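Local structure of regulatory protein BlaR1 (Bacillus licheniformis, 1NRF) at residues 35-40 / 248-253. The protein senses beta-lactam antibiotics outside the cell through this C-terminal domain, which is probably acylated by the drug, and is thought to relay the signal to the cytoplasm. Residues are numbered along the deposited sequence; the frame is centred on the assembly and turned at random.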
ATOM      1  N   GLY A  35      13.953   8.691   3.611  1.00 38.65           N
ATOM      2  CA  GLY A  35      12.861   7.826   4.005  1.00 36.21           C
ATOM      3  C   GLY A  35      13.338   6.525   4.614  1.00 36.48           C
ATOM      4  O   GLY A  35      14.430   6.450   5.184  1.00 35.45           O
ATOM      5  N   GLY A  36      12.517   5.491   4.492  1.00 34.93           N
ATOM      6  CA  GLY A  36      12.884   4.219   5.067  1.00 34.43           C
ATOM      7  C   GLY A  36      12.580   3.036   4.185  1.00 34.66           C
ATOM      8  O   GLY A  36      11.894   3.150   3.164  1.00 36.61           O
ATOM      9  N   PHE A  37      13.096   1.885   4.600  1.00 33.87           N
ATOM     10  CA  PHE A  37      12.908   0.649   3.869  1.00 30.24           C
ATOM     11  C   PHE A  37      12.786  -0.529   4.829  1.00 29.50           C
ATOM     12  O   PHE A  37      13.662  -0.760   5.666  1.00 29.63           O
ATOM     13  CB  PHE A  37      14.097   0.433   2.934  1.00 30.41           C
ATOM     14  CG  PHE A  37      14.093  -0.892   2.241  1.00 31.39           C
ATOM     15  CD1 PHE A  37      13.254  -1.125   1.157  1.00 33.48           C
ATOM     16  CD2 PHE A  37      14.950  -1.907   2.661  1.00 32.11           C
ATOM     17  CE1 PHE A  37      13.271  -2.355   0.491  1.00 32.08           C
ATOM     18  CE2 PHE A  37      14.976  -3.137   2.008  1.00 31.76           C
ATOM     19  CZ  PHE A  37      14.136  -3.362   0.919  1.00 33.07           C
ATOM     20  N   VAL A  38      11.680  -1.256   4.716  1.00 26.52           N
ATOM     21  CA  VAL A  38      11.460  -2.433   5.529  1.00 23.66           C
ATOM     22  C   VAL A  38      11.227  -3.620   4.603  1.00 25.59           C
ATOM     23  O   VAL A  38      10.354  -3.578   3.733  1.00 25.41           O
ATOM     24  CB  VAL A  38      10.220  -2.306   6.437  1.00 22.89           C
ATOM     25  CG1 VAL A  38      10.094  -3.540   7.307  1.00 19.13           C
ATOM     26  CG2 VAL A  38      10.318  -1.064   7.306  1.00 23.68           C
ATOM     27  N   LEU A  39      12.031  -4.663   4.771  1.00 26.12           N
ATOM     28  CA  LEU A  39      11.870  -5.886   3.993  1.00 28.10           C
ATOM     29  C   LEU A  39      11.724  -7.048   4.980  1.00 29.72           C
ATOM     30  O   LEU A  39      12.405  -7.079   6.007  1.00 32.03           O
ATOM     31  CB  LEU A  39      13.081  -6.117   3.108  1.00 28.51           C
ATOM     32  CG  LEU A  39      13.122  -7.477   2.411  1.00 30.11           C
ATOM     33  CD1 LEU A  39      12.214  -7.460   1.184  1.00 28.31           C
ATOM     34  CD2 LEU A  39      14.556  -7.786   2.009  1.00 26.29           C
ATOM     35  N   PHE A  40      10.835  -7.993   4.684  1.00 30.52           N
ATOM     36  CA  PHE A  40      10.640  -9.142   5.563  1.00 29.96           C
ATOM     37  C   PHE A  40      10.748 -10.483   4.848  1.00 31.30           C
ATOM     38  O   PHE A  40       9.967 -10.779   3.937  1.00 31.01           O
ATOM     39  CB  PHE A  40       9.287  -9.056   6.277  1.00 29.96           C
ATOM     40  CG  PHE A  40       9.028 -10.202   7.231  1.00 30.03           C
ATOM     41  CD1 PHE A  40       8.097 -11.199   6.914  1.00 28.84           C
ATOM     42  CD2 PHE A  40       9.728 -10.295   8.433  1.00 27.20           C
ATOM     43  CE1 PHE A  40       7.872 -12.272   7.784  1.00 29.02           C
ATOM     44  CE2 PHE A  40       9.512 -11.361   9.306  1.00 27.87           C
ATOM     45  CZ  PHE A  40       8.578 -12.356   8.978  1.00 26.57           C
ATOM     46  N   LEU A 248      12.403  -0.678  -5.671  1.00 27.75           N
ATOM     47  CA  LEU A 248      12.771  -1.569  -6.764  1.00 30.13           C
ATOM     48  C   LEU A 248      14.278  -1.685  -7.005  1.00 30.32           C
ATOM     49  O   LEU A 248      14.773  -2.763  -7.314  1.00 31.45           O
ATOM     50  CB  LEU A 248      12.059  -1.116  -8.044  1.00 29.22           C
ATOM     51  CG  LEU A 248      10.958  -2.029  -8.594  1.00 30.62           C
ATOM     52  CD1 LEU A 248      10.271  -2.813  -7.492  1.00 28.77           C
ATOM     53  CD2 LEU A 248       9.968  -1.170  -9.358  1.00 31.35           C
ATOM     54  N   SER A 249      15.006  -0.586  -6.862  1.00 31.54           N
ATOM     55  CA  SER A 249      16.444  -0.631  -7.053  1.00 33.93           C
ATOM     56  C   SER A 249      17.021  -1.426  -5.893  1.00 34.15           C
ATOM     57  O   SER A 249      17.891  -2.273  -6.082  1.00 35.06           O
ATOM     58  CB  SER A 249      17.040   0.776  -7.073  1.00 34.42           C
ATOM     59  OG  SER A 249      16.975   1.383  -5.796  1.00 40.07           O
ATOM     60  N   ILE A 250      16.522  -1.165  -4.687  1.00 34.32           N
ATOM     61  CA  ILE A 250      17.008  -1.896  -3.520  1.00 33.43           C
ATOM     62  C   ILE A 250      16.656  -3.374  -3.651  1.00 33.39           C
ATOM     63  O   ILE A 250      17.481  -4.231  -3.370  1.00 32.66           O
ATOM     64  CB  ILE A 250      16.422  -1.331  -2.205  1.00 32.18           C
ATOM     65  CG1 ILE A 250      16.887   0.117  -2.024  1.00 31.08           C
ATOM     66  CG2 ILE A 250      16.860  -2.188  -1.012  1.00 27.91           C
ATOM     67  CD1 ILE A 250      16.348   0.788  -0.783  1.00 33.52           C
ATOM     68  N   LEU A 251      15.437  -3.669  -4.093  1.00 34.34           N
ATOM     69  CA  LEU A 251      15.005  -5.058  -4.271  1.00 35.77           C
ATOM     70  C   LEU A 251      15.901  -5.781  -5.263  1.00 37.10           C
ATOM     71  O   LEU A 251      16.229  -6.953  -5.086  1.00 38.45           O
ATOM     72  CB  LEU A 251      13.560  -5.107  -4.775  1.00 35.30           C
ATOM     73  CG  LEU A 251      12.464  -5.549  -3.801  1.00 36.52           C
ATOM     74  CD1 LEU A 251      12.651  -4.873  -2.462  1.00 35.63           C
ATOM     75  CD2 LEU A 251      11.093  -5.217  -4.394  1.00 37.07           C
ATOM     76  N   ASP A 252      16.285  -5.067  -6.312  1.00 39.07           N
ATOM     77  CA  ASP A 252      17.135  -5.600  -7.358  1.00 40.90           C
ATOM     78  C   ASP A 252      18.583  -5.681  -6.885  1.00 43.00           C
ATOM     79  O   ASP A 252      19.397  -6.408  -7.456  1.00 42.47           O
ATOM     80  CB  ASP A 252      17.019  -4.714  -8.601  1.00 43.47           C
ATOM     81  CG  ASP A 252      18.130  -4.957  -9.602  1.00 45.74           C
ATOM     82  OD1 ASP A 252      19.196  -4.309  -9.486  1.00 46.07           O
ATOM     83  OD2 ASP A 252      17.936  -5.806 -10.497  1.00 48.62           O
ATOM     84  N   LYS A 253      18.892  -4.934  -5.829  1.00 43.00           N
ATOM     85  CA  LYS A 253      20.237  -4.915  -5.267  1.00 44.61           C
ATOM     86  C   LYS A 253      20.490  -6.167  -4.423  1.00 44.36           C
ATOM     87  O   LYS A 253      21.606  -6.682  -4.377  1.00 45.51           O
ATOM     88  CB  LYS A 253      20.425  -3.658  -4.410  1.00 46.81           C
ATOM     89  CG  LYS A 253      21.832  -3.456  -3.884  1.00 48.68           C
ATOM     90  CD  LYS A 253      22.820  -3.260  -5.020  1.00 51.83           C
ATOM     91  CE  LYS A 253      24.164  -2.789  -4.489  1.00 55.33           C
ATOM     92  NZ  LYS A 253      25.119  -2.461  -5.583  1.00 57.38           N
TER
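Helix 239-253, the C-terminal helix of the sensor domain, packs on one face of the central beta-sheet, and its last turns meet strand 33-41 through Phe37, Leu39, Ile250 and Leu251, all buried. The axes of 35-40 and 248-253 come within 10.7 Å and are inclined at 43°, a spacing filled by large apolar side chains. The broad, flat Phe37 ring offers the helix both a face and an edge. Its CB points toward the helix, and chi1 of 173° turns the ring away from the backbone N, extending it across the gap. Ile250 lays CG2 over one ring face in a CH-pi contact, 3.8 Å from the Phe37 centroid and displaced toward the rim. Beta-branching suits Ile250 here, since its other arm also reaches the ring, Ile250 CD1 lying 4.1 Å from Phe37 CG. Leu251 comes to the ring edge instead, its CD1 in the ring plane and 3.9 Å from Phe37 CE1. Leu251 CD1 also stands 4.5 Å from Leu39 CD1, a looser touch; gamma-branched leucines bring methyls here without polar groups to satisfy. Val38, on the opposite sheet face, meets helix 158-170. Such a sheet layered between helices is the alpha/beta core of the penicillin-binding protein and serine beta-lactamase fold.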